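Local coordinates for protein putative exotoxin (superantigen) (Streptococcus pyogenes, PDB 1TY0) that acts as a streptococcal superantigen, with toxin activity probably exerted through T-cell receptor binding, and can also bind zinc and dimerise, at residues K157-I162 and D205-T210; E5-V10 and N173-T178; Y16-I21 and K137-L142; P127-Q132 and I196-F201. All blocks are in the same frame, centred on the assembly; numbering follows the deposited sequence.

In the fold
Contacts 3 and 4 both use helix 131-146, which lies across the mixed sheet of the beta-grasp domain, and contact 1 packs against it. Contact 1 pairs two strands of that sheet, contact 3 joins the helix to the N-terminal helix 5-18, and contact 4 forms a small strand pair at the helix start. Contact 2 ties helix 5-18 to the loop leaving edge strand 168-173. Contacts 2 and 3 are linked by a salt bridge, Asp176 OD1 to Arg139 NH1 at 2.9 Å. Contacts 2 and 4 lie farthest apart, their centres about 28 Å apart. Asp205 of contact 1 belongs to the zinc site with His169 and His203, although this chain carries no zinc here.

Contact 1: K157-I162 and D205-T210; sequences KGQLEI and DIYLWT
Gln159 and Tyr207 stand opposite each other as a hydrogen-bonded pair at the middle of two antiparallel strands of the beta-grasp sheet. Their backbones exchange two bonds, of which Tyr207 N to Gln159 O is almost straight (178°). Glu161 and Asp205 form a similar pair, with Glu161 N to Asp205 O at 2.8 Å. At the other end Trp209 N to Lys157 O is firm, whereas the return bond from Lys157 N to Trp209 O is weak at 3.4 Å. Between these pairs Gly158 faces Leu208 with only 4.3 Å between their CA atoms. The strands come so close here that a residue without a side chain suits the place, and Gly158 CA lies 2.9 Å from Tyr207 O in a CA-H...O contact.

Side-chain polar contacts lie on the face bearing Gln159, Glu161, Tyr207 and Trp209. Gln159 bends at chi2 (84°), turning its amide across to Trp209, whose NE1 donates to Gln159 OE1 at 2.8 Å with the acceptor near the indole plane. Glutamine suits this place because its carbonyl can meet the indole N-H. Glu161 sets its carboxylate nearly perpendicular (88°) to the Tyr207 ring; OE1 sits at the ring edge, 2.9 Å from CE2, and receives a weak bond from OH.

The apolar residues Leu160, Ile206 and Leu208 occupy the other face. There Leu160 and Ile206 pack on Ile138 of helix 131-146. Strand 105-110 flanks 201-209 and strand 168-173 flanks 157-164; Asn107 from the former holds OD1 of the zinc ligand Asp205.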
# COMPACT_ATOMS: atom_id res chain seq x y z
N LYS A 157 -16.86 -16.64 -9.33
CA LYS A 157 -15.88 -17.23 -10.24
C LYS A 157 -15.57 -16.17 -11.29
O LYS A 157 -16.44 -15.37 -11.65
CB LYS A 157 -16.44 -18.47 -10.93
CG LYS A 157 -16.86 -19.59 -9.99
CD LYS A 157 -17.47 -20.74 -10.77
CE LYS A 157 -17.99 -21.82 -9.83
NZ LYS A 157 -18.66 -22.93 -10.57
N GLY A 158 -14.34 -16.15 -11.79
CA GLY A 158 -13.99 -15.15 -12.79
C GLY A 158 -12.61 -15.35 -13.38
O GLY A 158 -11.73 -15.91 -12.73
N GLN A 159 -12.43 -14.89 -14.61
CA GLN A 159 -11.15 -15.01 -15.28
C GLN A 159 -10.81 -13.75 -16.05
O GLN A 159 -11.70 -13.06 -16.55
CB GLN A 159 -11.14 -16.18 -16.28
CG GLN A 159 -11.41 -17.55 -15.70
CD GLN A 159 -12.89 -17.84 -15.56
OE1 GLN A 159 -13.68 -17.57 -16.47
NE2 GLN A 159 -13.28 -18.40 -14.43
N LEU A 160 -9.53 -13.45 -16.12
CA LEU A 160 -9.05 -12.30 -16.86
C LEU A 160 -8.27 -12.89 -18.02
O LEU A 160 -7.34 -13.67 -17.81
CB LEU A 160 -8.12 -11.44 -15.99
CG LEU A 160 -7.21 -10.46 -16.74
CD1 LEU A 160 -8.04 -9.51 -17.59
CD2 LEU A 160 -6.37 -9.69 -15.74
N GLU A 161 -8.67 -12.55 -19.24
CA GLU A 161 -7.97 -13.06 -20.41
C GLU A 161 -7.38 -11.91 -21.20
O GLU A 161 -8.08 -10.94 -21.52
CB GLU A 161 -8.92 -13.86 -21.30
CG GLU A 161 -9.57 -15.06 -20.62
CD GLU A 161 -10.11 -16.06 -21.62
OE1 GLU A 161 -10.70 -15.62 -22.63
OE2 GLU A 161 -9.95 -17.28 -21.39
N ILE A 162 -6.10 -12.02 -21.51
CA ILE A 162 -5.42 -10.99 -22.27
C ILE A 162 -5.07 -11.51 -23.66
O ILE A 162 -4.34 -12.49 -23.80
CB ILE A 162 -4.12 -10.55 -21.57
CG1 ILE A 162 -4.44 -10.09 -20.15
CG2 ILE A 162 -3.46 -9.43 -22.36
CD1 ILE A 162 -5.46 -8.98 -20.09
N ASP A 205 -10.42 -9.52 -21.89
CA ASP A 205 -11.77 -9.96 -21.61
C ASP A 205 -11.84 -10.28 -20.14
O ASP A 205 -10.92 -10.88 -19.59
CB ASP A 205 -12.12 -11.22 -22.41
CG ASP A 205 -12.24 -10.96 -23.90
OD1 ASP A 205 -13.12 -10.17 -24.30
OD2 ASP A 205 -11.46 -11.56 -24.67
N ILE A 206 -12.92 -9.87 -19.50
CA ILE A 206 -13.15 -10.15 -18.09
C ILE A 206 -14.40 -11.02 -18.07
O ILE A 206 -15.45 -10.59 -18.54
CB ILE A 206 -13.43 -8.88 -17.27
CG1 ILE A 206 -12.19 -7.99 -17.23
CG2 ILE A 206 -13.85 -9.26 -15.85
CD1 ILE A 206 -12.43 -6.66 -16.52
N TYR A 207 -14.27 -12.23 -17.56
CA TYR A 207 -15.40 -13.15 -17.47
C TYR A 207 -15.80 -13.33 -16.01
O TYR A 207 -15.03 -13.88 -15.22
CB TYR A 207 -15.02 -14.53 -18.03
CG TYR A 207 -14.73 -14.56 -19.51
CD1 TYR A 207 -15.77 -14.61 -20.45
CD2 TYR A 207 -13.42 -14.56 -19.98
CE1 TYR A 207 -15.50 -14.67 -21.82
CE2 TYR A 207 -13.14 -14.62 -21.34
CZ TYR A 207 -14.18 -14.67 -22.25
OH TYR A 207 -13.90 -14.74 -23.60
N LEU A 208 -16.97 -12.85 -15.64
CA LEU A 208 -17.44 -13.01 -14.27
C LEU A 208 -18.60 -14.00 -14.29
O LEU A 208 -19.43 -13.97 -15.20
CB LEU A 208 -17.91 -11.68 -13.69
CG LEU A 208 -16.84 -10.59 -13.58
CD1 LEU A 208 -17.44 -9.35 -12.94
CD2 LEU A 208 -15.68 -11.11 -12.76
N TRP A 209 -18.66 -14.87 -13.29
CA TRP A 209 -19.73 -15.86 -13.21
C TRP A 209 -20.42 -15.84 -11.85
O TRP A 209 -19.77 -15.64 -10.83
CB TRP A 209 -19.18 -17.26 -13.48
CG TRP A 209 -18.28 -17.31 -14.66
CD1 TRP A 209 -16.92 -17.12 -14.67
CD2 TRP A 209 -18.66 -17.55 -16.02
NE1 TRP A 209 -16.44 -17.22 -15.95
CE2 TRP A 209 -17.48 -17.48 -16.80
CE3 TRP A 209 -19.88 -17.81 -16.66
CZ2 TRP A 209 -17.49 -17.67 -18.18
CZ3 TRP A 209 -19.89 -17.99 -18.03
CH2 TRP A 209 -18.70 -17.92 -18.78
N THR A 210 -21.73 -16.06 -11.85
CA THR A 210 -22.50 -16.06 -10.62
C THR A 210 -22.90 -17.49 -10.26
O THR A 210 -23.55 -17.72 -9.24
CB THR A 210 -23.79 -15.22 -10.75
OG1 THR A 210 -24.65 -15.82 -11.72
CG2 THR A 210 -23.46 -13.80 -11.16

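Contact 2: E5-V10 and N173-T178; sequences ENIKDV and NLYDAT
Val10 and Thr178 mark the nearest approach of the two backbones, 5.1 Å between CA atoms, where helix 5-18 runs past an irregular loop. Apolar side chains of the helix make the contact, against both the main chain and the side chains of the loop.

Val10 does most of the touching. Its CG1, anti to the backbone N (chi1 169°), reaches 3.2 Å from Ala177 O, while CG2 comes to 4.2 Å from Thr178 CA. Both branches of the valine thus lie against the loop's main chain, and a short, stiff beta-branched residue fits a neighbour this near. The methyl of Ala177 adds a looser apolar touch, CB to Val10 CG1 at 4.4 Å. One helical turn earlier Ile7 reaches further, its CD1 lying 4.3 Å from CD2 of the Tyr175 ring.

The loop owes part of its shape to an Asx turn: Asn173 OD1 accepts from Tyr175 N at 2.9 Å, although the donor stands well above the carbonyl plane. Asp176 then centres an inverse gamma turn, carrying the chain from the tyrosine to Ala177.

Tyr175 is a large ring in a buried place, and its hydroxyl is satisfied by the backbone oxygen of Ile148, while Tyr149 meets the ring edge-to-face. Farther along helix 5-18, Leu14 continues the packing against Ala177. The loop, leaving strand 168-173, lies against helix 5-18 and, through Leu174 on Leu142, also against helix 131-146.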
# COMPACT_ATOMS: atom_id res chain seq x y z
N GLU A 5 -20.25 -19.88 2.33
CA GLU A 5 -19.40 -19.27 3.34
C GLU A 5 -17.93 -19.25 2.93
O GLU A 5 -17.21 -18.30 3.21
CB GLU A 5 -19.53 -20.00 4.68
CG GLU A 5 -18.77 -19.34 5.81
CD GLU A 5 -18.74 -20.18 7.07
OE1 GLU A 5 -19.82 -20.61 7.52
OE2 GLU A 5 -17.64 -20.40 7.61
N ASN A 6 -17.49 -20.32 2.26
CA ASN A 6 -16.10 -20.39 1.84
C ASN A 6 -15.75 -19.36 0.78
O ASN A 6 -14.73 -18.67 0.90
CB ASN A 6 -15.76 -21.78 1.32
CG ASN A 6 -14.31 -21.90 0.91
OD1 ASN A 6 -13.41 -21.69 1.73
ND2 ASN A 6 -14.07 -22.22 -0.35
N ILE A 7 -16.57 -19.23 -0.26
CA ILE A 7 -16.26 -18.26 -1.30
C ILE A 7 -16.23 -16.85 -0.72
O ILE A 7 -15.49 -16.00 -1.19
CB ILE A 7 -17.27 -18.31 -2.48
CG1 ILE A 7 -16.83 -17.34 -3.57
CG2 ILE A 7 -18.67 -17.97 -2.00
CD1 ILE A 7 -15.45 -17.63 -4.13
N LYS A 8 -17.03 -16.60 0.31
CA LYS A 8 -17.04 -15.29 0.94
C LYS A 8 -15.69 -15.01 1.61
O LYS A 8 -15.14 -13.92 1.49
CB LYS A 8 -18.16 -15.18 1.97
CG LYS A 8 -19.56 -15.16 1.37
CD LYS A 8 -20.62 -14.96 2.44
CE LYS A 8 -22.01 -14.82 1.82
NZ LYS A 8 -22.38 -16.02 1.03
N ASP A 9 -15.17 -16.01 2.32
CA ASP A 9 -13.89 -15.87 3.01
C ASP A 9 -12.76 -15.72 1.99
O ASP A 9 -11.80 -14.99 2.23
CB ASP A 9 -13.62 -17.09 3.89
CG ASP A 9 -14.67 -17.27 4.97
OD1 ASP A 9 -15.04 -16.26 5.60
OD2 ASP A 9 -15.10 -18.42 5.19
N VAL A 10 -12.89 -16.40 0.86
CA VAL A 10 -11.89 -16.32 -0.20
C VAL A 10 -11.88 -14.90 -0.75
O VAL A 10 -10.82 -14.30 -0.95
CB VAL A 10 -12.23 -17.31 -1.35
CG1 VAL A 10 -11.35 -17.04 -2.56
CG2 VAL A 10 -12.04 -18.75 -0.86
N ASN A 173 -7.08 -16.76 -13.11
CA ASN A 173 -8.19 -16.91 -12.18
C ASN A 173 -8.25 -15.67 -11.29
O ASN A 173 -7.24 -15.29 -10.68
CB ASN A 173 -7.96 -18.17 -11.33
CG ASN A 173 -9.03 -18.38 -10.28
OD1 ASN A 173 -10.11 -17.79 -10.33
ND2 ASN A 173 -8.75 -19.26 -9.33
N LEU A 174 -9.41 -15.03 -11.22
CA LEU A 174 -9.57 -13.82 -10.41
C LEU A 174 -9.90 -14.12 -8.96
O LEU A 174 -9.87 -13.23 -8.11
CB LEU A 174 -10.66 -12.93 -11.02
CG LEU A 174 -10.24 -12.18 -12.29
CD1 LEU A 174 -11.45 -11.49 -12.91
CD2 LEU A 174 -9.16 -11.15 -11.95
N TYR A 175 -10.22 -15.37 -8.67
CA TYR A 175 -10.55 -15.77 -7.31
C TYR A 175 -9.53 -16.81 -6.85
O TYR A 175 -9.88 -17.86 -6.30
CB TYR A 175 -11.98 -16.33 -7.29
CG TYR A 175 -13.01 -15.26 -7.53
CD1 TYR A 175 -13.38 -14.89 -8.83
CD2 TYR A 175 -13.57 -14.54 -6.48
CE1 TYR A 175 -14.26 -13.83 -9.07
CE2 TYR A 175 -14.46 -13.49 -6.69
CZ TYR A 175 -14.80 -13.14 -7.99
OH TYR A 175 -15.67 -12.08 -8.19
N ASP A 176 -8.26 -16.49 -7.08
CA ASP A 176 -7.15 -17.37 -6.74
C ASP A 176 -6.61 -17.27 -5.32
O ASP A 176 -5.50 -16.78 -5.09
CB ASP A 176 -6.01 -17.16 -7.75
CG ASP A 176 -5.52 -15.72 -7.81
OD1 ASP A 176 -6.34 -14.79 -7.63
OD2 ASP A 176 -4.31 -15.52 -8.05
N ALA A 177 -7.39 -17.75 -4.35
CA ALA A 177 -6.97 -17.74 -2.96
C ALA A 177 -7.84 -18.65 -2.11
O ALA A 177 -8.90 -19.10 -2.55
CB ALA A 177 -7.03 -16.32 -2.40
N THR A 178 -7.36 -18.95 -0.91
CA THR A 178 -8.11 -19.74 0.06
C THR A 178 -8.35 -18.76 1.20
O THR A 178 -7.81 -17.65 1.18
CB THR A 178 -7.30 -20.94 0.61
OG1 THR A 178 -6.26 -20.47 1.47
CG2 THR A 178 -6.68 -21.74 -0.53

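Contact 3: Y16-I21 and K137-L142; sequences YAYEII and KIRQYL
Gln140 NE2 is shared between two oxygens, Tyr18 O at 2.7 Å and Glu19 OE2 at 3.2 Å, and so joins the central helix 131-146 of the beta-grasp domain to the C-terminal part of helix 5-18. Both acceptors lie near the amide plane, yet NE2 stands above the carbonyl plane of Tyr18 and above the carboxylate plane of Glu19. The glutamine has chi1 at -96°, off the usual staggered value, and bends at chi2 to present its amide there. A primary amide suits the place because it offers two N-H groups here while its OE1 accepts from Gln144.

Glu19 centres an inverse gamma turn, and its backbone oxygen is held by Arg183 of the second subunit, placing this contact beside the dimer interface.

Next to Gln140 in the helix, Arg139 crosses Tyr18 with guanidinium and ring planes only 20° apart. Asp135 and Asp176 grip the guanidinium, which probably keeps its charge balanced in this buried setting; Tyr190 and Lys189 bond to the tyrosine hydroxyl. Tyrosine suits arginine here, its flat ring and phenol oxygen bedding both aliphatic CD and flat guanidinium: Tyr18 OH lies over the guanidinium centre, and Arg139 CD makes a CH-pi contact 3.7 Å from the Tyr18 ring centroid.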
# COMPACT_ATOMS: atom_id res chain seq x y z
N TYR A 16 -8.57 -7.86 0.72
CA TYR A 16 -7.50 -7.32 1.56
C TYR A 16 -6.16 -7.30 0.83
O TYR A 16 -5.45 -6.31 0.86
CB TYR A 16 -7.34 -8.14 2.83
CG TYR A 16 -5.97 -7.96 3.44
CD1 TYR A 16 -5.54 -6.72 3.90
CD2 TYR A 16 -5.07 -9.03 3.51
CE1 TYR A 16 -4.26 -6.53 4.41
CE2 TYR A 16 -3.78 -8.86 4.02
CZ TYR A 16 -3.39 -7.61 4.46
OH TYR A 16 -2.11 -7.43 4.96
N ALA A 17 -5.82 -8.42 0.19
CA ALA A 17 -4.55 -8.53 -0.51
C ALA A 17 -4.34 -7.45 -1.57
O ALA A 17 -3.26 -6.85 -1.64
CB ALA A 17 -4.42 -9.91 -1.15
N TYR A 18 -5.36 -7.19 -2.37
CA TYR A 18 -5.24 -6.20 -3.44
C TYR A 18 -5.56 -4.74 -3.09
O TYR A 18 -5.42 -3.87 -3.94
CB TYR A 18 -6.05 -6.68 -4.65
CG TYR A 18 -5.35 -7.79 -5.42
CD1 TYR A 18 -4.35 -7.49 -6.35
CD2 TYR A 18 -5.65 -9.13 -5.19
CE1 TYR A 18 -3.67 -8.51 -7.03
CE2 TYR A 18 -4.97 -10.16 -5.86
CZ TYR A 18 -3.99 -9.83 -6.79
OH TYR A 18 -3.32 -10.83 -7.46
N GLU A 19 -6.00 -4.48 -1.86
CA GLU A 19 -6.27 -3.11 -1.43
C GLU A 19 -4.91 -2.66 -0.91
O GLU A 19 -4.67 -2.61 0.29
CB GLU A 19 -7.30 -3.08 -0.30
CG GLU A 19 -8.74 -3.09 -0.78
CD GLU A 19 -9.17 -1.76 -1.35
OE1 GLU A 19 -9.19 -0.76 -0.59
OE2 GLU A 19 -9.48 -1.70 -2.56
N ILE A 20 -4.02 -2.33 -1.84
CA ILE A 20 -2.66 -1.97 -1.50
C ILE A 20 -2.05 -0.96 -2.47
O ILE A 20 -2.54 -0.78 -3.58
CB ILE A 20 -1.80 -3.25 -1.49
CG1 ILE A 20 -0.35 -2.96 -1.13
CG2 ILE A 20 -1.87 -3.91 -2.86
CD1 ILE A 20 0.49 -4.21 -1.04
N ILE A 21 -0.98 -0.30 -2.03
CA ILE A 21 -0.27 0.67 -2.85
C ILE A 21 0.93 -0.07 -3.45
O ILE A 21 1.73 -0.64 -2.71
CB ILE A 21 0.24 1.85 -2.00
CG1 ILE A 21 -0.94 2.73 -1.57
CG2 ILE A 21 1.27 2.67 -2.78
CD1 ILE A 21 -1.59 3.45 -2.71
N LYS A 137 -4.12 -3.51 -11.67
CA LYS A 137 -4.97 -2.40 -12.07
C LYS A 137 -6.38 -2.83 -12.44
O LYS A 137 -7.34 -2.18 -12.03
CB LYS A 137 -4.32 -1.62 -13.21
CG LYS A 137 -3.05 -0.91 -12.76
CD LYS A 137 -2.43 -0.05 -13.86
CE LYS A 137 -1.29 0.78 -13.26
NZ LYS A 137 -0.53 1.55 -14.28
N ILE A 138 -6.51 -3.92 -13.18
CA ILE A 138 -7.84 -4.39 -13.57
C ILE A 138 -8.61 -4.90 -12.35
O ILE A 138 -9.81 -4.66 -12.23
CB ILE A 138 -7.76 -5.50 -14.64
CG1 ILE A 138 -9.18 -5.89 -15.07
CG2 ILE A 138 -7.02 -6.70 -14.10
CD1 ILE A 138 -9.21 -6.78 -16.29
N ARG A 139 -7.94 -5.59 -11.43
CA ARG A 139 -8.65 -6.06 -10.24
C ARG A 139 -9.15 -4.87 -9.43
O ARG A 139 -10.28 -4.86 -8.94
CB ARG A 139 -7.76 -6.95 -9.37
CG ARG A 139 -7.48 -8.30 -10.00
CD ARG A 139 -6.85 -9.27 -9.02
NE ARG A 139 -6.20 -10.36 -9.73
CZ ARG A 139 -6.17 -11.62 -9.32
NH1 ARG A 139 -6.77 -11.99 -8.19
NH2 ARG A 139 -5.52 -12.52 -10.04
N GLN A 140 -8.30 -3.85 -9.29
CA GLN A 140 -8.71 -2.66 -8.55
C GLN A 140 -9.92 -2.02 -9.22
O GLN A 140 -10.86 -1.59 -8.55
CB GLN A 140 -7.56 -1.66 -8.46
CG GLN A 140 -6.76 -1.77 -7.17
CD GLN A 140 -7.59 -1.45 -5.94
OE1 GLN A 140 -8.43 -0.56 -5.97
NE2 GLN A 140 -7.34 -2.17 -4.85
N TYR A 141 -9.91 -1.95 -10.55
CA TYR A 141 -11.02 -1.36 -11.28
C TYR A 141 -12.28 -2.17 -10.99
O TYR A 141 -13.34 -1.62 -10.70
CB TYR A 141 -10.75 -1.36 -12.79
CG TYR A 141 -11.94 -0.91 -13.61
CD1 TYR A 141 -12.32 0.43 -13.64
CD2 TYR A 141 -12.71 -1.82 -14.32
CE1 TYR A 141 -13.44 0.85 -14.36
CE2 TYR A 141 -13.83 -1.42 -15.04
CZ TYR A 141 -14.19 -0.08 -15.05
OH TYR A 141 -15.31 0.33 -15.75
N LEU A 142 -12.16 -3.49 -11.09
CA LEU A 142 -13.28 -4.39 -10.83
C LEU A 142 -13.74 -4.32 -9.38
O LEU A 142 -14.94 -4.41 -9.10
CB LEU A 142 -12.89 -5.82 -11.20
CG LEU A 142 -12.66 -6.07 -12.69
CD1 LEU A 142 -12.12 -7.46 -12.91
CD2 LEU A 142 -13.98 -5.88 -13.44

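Contact 4: P127-Q132 and I196-F201; sequences PIFTIQ and INMKDF
Phe129 takes a chi1 of 62°, placing CG in the crowded position between its backbone N and carbonyl carbon, and this swings the ring over toward Ile196 and Met198. Met198 answers with CG anti to its backbone N (-175°) and two further bends that fold its methyl back to the ring. They meet at a two-stranded antiparallel sheet of the beta-grasp domain, 128-130 with 195-197, just before helix 131-146, which Thr130 N-caps.

Phe129 and Ile196 form the hydrogen-bonded pair, with Phe129 N to Ile196 O at 2.9 Å and Ile196 N to Phe129 O at 2.8 Å. Beyond the strand, Met198 N donates to Pro127 O, which also receives a bond from a water held by Lys199 N.

Phe129 and Ile196 bury most of the surface here. One face of the phenyl ring carries Ile196 O, offset toward the rim, and Ile196 CB in a CH-pi contact 4.3 Å from the centroid. Met198 comes at the ring obliquely in a Met-aromatic contact, with Met198 CE 3.5 Å from Phe129 CE2. A flexible methionine can follow the ring in this way, whereas the beta-branched Ile196 packs CB and CG2 beside it, close to the backbone. The other arm of Ile196 reaches Ile131 at the helix start, Ile196 CD1 to Ile131 CG1 at 3.9 Å, and Ile162 lies nearby on the main sheet.

On the other face of the two-stranded sheet Ile128 and Asn197 lie side by side, Ile128 CG1 being 3.4 Å from Asn197 OD1. The same amide is steadied by Asp200, whose OD2 accepts from Asn197 ND2 in the amide plane at 3.2 Å.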
# COMPACT_ATOMS: atom_id res chain seq x y z
N PRO A 127 5.86 0.92 -22.50
CA PRO A 127 5.72 0.14 -23.74
C PRO A 127 5.83 -1.37 -23.54
O PRO A 127 5.36 -2.15 -24.36
CB PRO A 127 6.83 0.70 -24.62
CG PRO A 127 7.90 1.04 -23.62
CD PRO A 127 7.10 1.71 -22.52
N ILE A 128 6.46 -1.76 -22.43
CA ILE A 128 6.63 -3.16 -22.08
C ILE A 128 6.17 -3.23 -20.63
O ILE A 128 6.69 -2.49 -19.79
CB ILE A 128 8.11 -3.58 -22.16
CG1 ILE A 128 8.63 -3.36 -23.58
CG2 ILE A 128 8.28 -5.03 -21.78
CD1 ILE A 128 10.12 -3.57 -23.71
N PHE A 129 5.20 -4.08 -20.33
CA PHE A 129 4.68 -4.16 -18.96
C PHE A 129 4.44 -5.58 -18.48
O PHE A 129 4.31 -6.52 -19.28
CB PHE A 129 3.38 -3.35 -18.87
CG PHE A 129 2.27 -3.87 -19.74
CD1 PHE A 129 1.43 -4.88 -19.30
CD2 PHE A 129 2.08 -3.35 -21.03
CE1 PHE A 129 0.41 -5.38 -20.12
CE2 PHE A 129 1.07 -3.85 -21.86
CZ PHE A 129 0.24 -4.87 -21.40
N THR A 130 4.38 -5.75 -17.17
CA THR A 130 4.15 -7.08 -16.60
C THR A 130 2.66 -7.34 -16.47
O THR A 130 1.86 -6.41 -16.34
CB THR A 130 4.78 -7.23 -15.19
OG1 THR A 130 4.16 -6.30 -14.29
CG2 THR A 130 6.27 -6.97 -15.25
N ILE A 131 2.28 -8.61 -16.52
CA ILE A 131 0.90 -8.98 -16.35
C ILE A 131 0.53 -8.59 -14.92
O ILE A 131 -0.62 -8.28 -14.64
CB ILE A 131 0.69 -10.49 -16.58
CG1 ILE A 131 0.96 -10.80 -18.06
CG2 ILE A 131 -0.74 -10.91 -16.19
CD1 ILE A 131 0.83 -12.26 -18.44
N GLN A 132 1.52 -8.59 -14.02
CA GLN A 132 1.26 -8.20 -12.64
C GLN A 132 0.67 -6.79 -12.59
O GLN A 132 -0.29 -6.54 -11.87
CB GLN A 132 2.55 -8.24 -11.81
CG GLN A 132 2.36 -7.75 -10.37
CD GLN A 132 3.58 -7.96 -9.46
OE1 GLN A 132 3.51 -7.72 -8.25
NE2 GLN A 132 4.69 -8.42 -10.04
N ILE A 196 4.43 -8.42 -21.31
CA ILE A 196 3.77 -8.19 -22.59
C ILE A 196 4.22 -6.87 -23.19
O ILE A 196 4.38 -5.88 -22.47
CB ILE A 196 2.24 -8.11 -22.43
CG1 ILE A 196 1.69 -9.41 -21.87
CG2 ILE A 196 1.59 -7.79 -23.78
CD1 ILE A 196 0.19 -9.37 -21.58
N ASN A 197 4.42 -6.85 -24.51
CA ASN A 197 4.79 -5.62 -25.19
C ASN A 197 3.47 -5.00 -25.62
O ASN A 197 2.66 -5.66 -26.29
CB ASN A 197 5.65 -5.91 -26.43
CG ASN A 197 6.95 -6.60 -26.09
OD1 ASN A 197 7.71 -6.15 -25.23
ND2 ASN A 197 7.23 -7.71 -26.77
N MET A 198 3.23 -3.75 -25.24
CA MET A 198 1.97 -3.09 -25.57
C MET A 198 1.61 -3.18 -27.06
O MET A 198 0.44 -3.22 -27.41
CB MET A 198 2.02 -1.62 -25.14
CG MET A 198 0.70 -0.88 -25.34
SD MET A 198 -0.68 -1.61 -24.42
CE MET A 198 -0.46 -0.82 -22.82
N LYS A 199 2.62 -3.21 -27.92
CA LYS A 199 2.37 -3.28 -29.36
C LYS A 199 1.78 -4.61 -29.79
O LYS A 199 1.17 -4.71 -30.86
CB LYS A 199 3.65 -3.00 -30.14
CG LYS A 199 4.76 -4.01 -29.94
CD LYS A 199 5.95 -3.68 -30.83
CE LYS A 199 7.12 -4.62 -30.60
NZ LYS A 199 6.75 -6.05 -30.80
N ASP A 200 1.95 -5.64 -28.95
CA ASP A 200 1.43 -6.97 -29.23
C ASP A 200 0.08 -7.17 -28.55
O ASP A 200 -0.61 -8.16 -28.77
CB ASP A 200 2.39 -8.06 -28.74
CG ASP A 200 3.73 -8.01 -29.44
OD1 ASP A 200 3.76 -7.77 -30.67
OD2 ASP A 200 4.76 -8.23 -28.76
N PHE A 201 -0.29 -6.21 -27.71
CA PHE A 201 -1.55 -6.26 -26.97
C PHE A 201 -2.73 -5.91 -27.87
O PHE A 201 -2.75 -4.86 -28.51
CB PHE A 201 -1.50 -5.29 -25.79
CG PHE A 201 -2.77 -5.22 -25.01
CD1 PHE A 201 -3.15 -6.26 -24.17
CD2 PHE A 201 -3.60 -4.11 -25.12
CE1 PHE A 201 -4.34 -6.20 -23.45
CE2 PHE A 201 -4.80 -4.05 -24.41
CZ PHE A 201 -5.16 -5.09 -23.57
O HOH W 1 5.36 -2.30 -27.26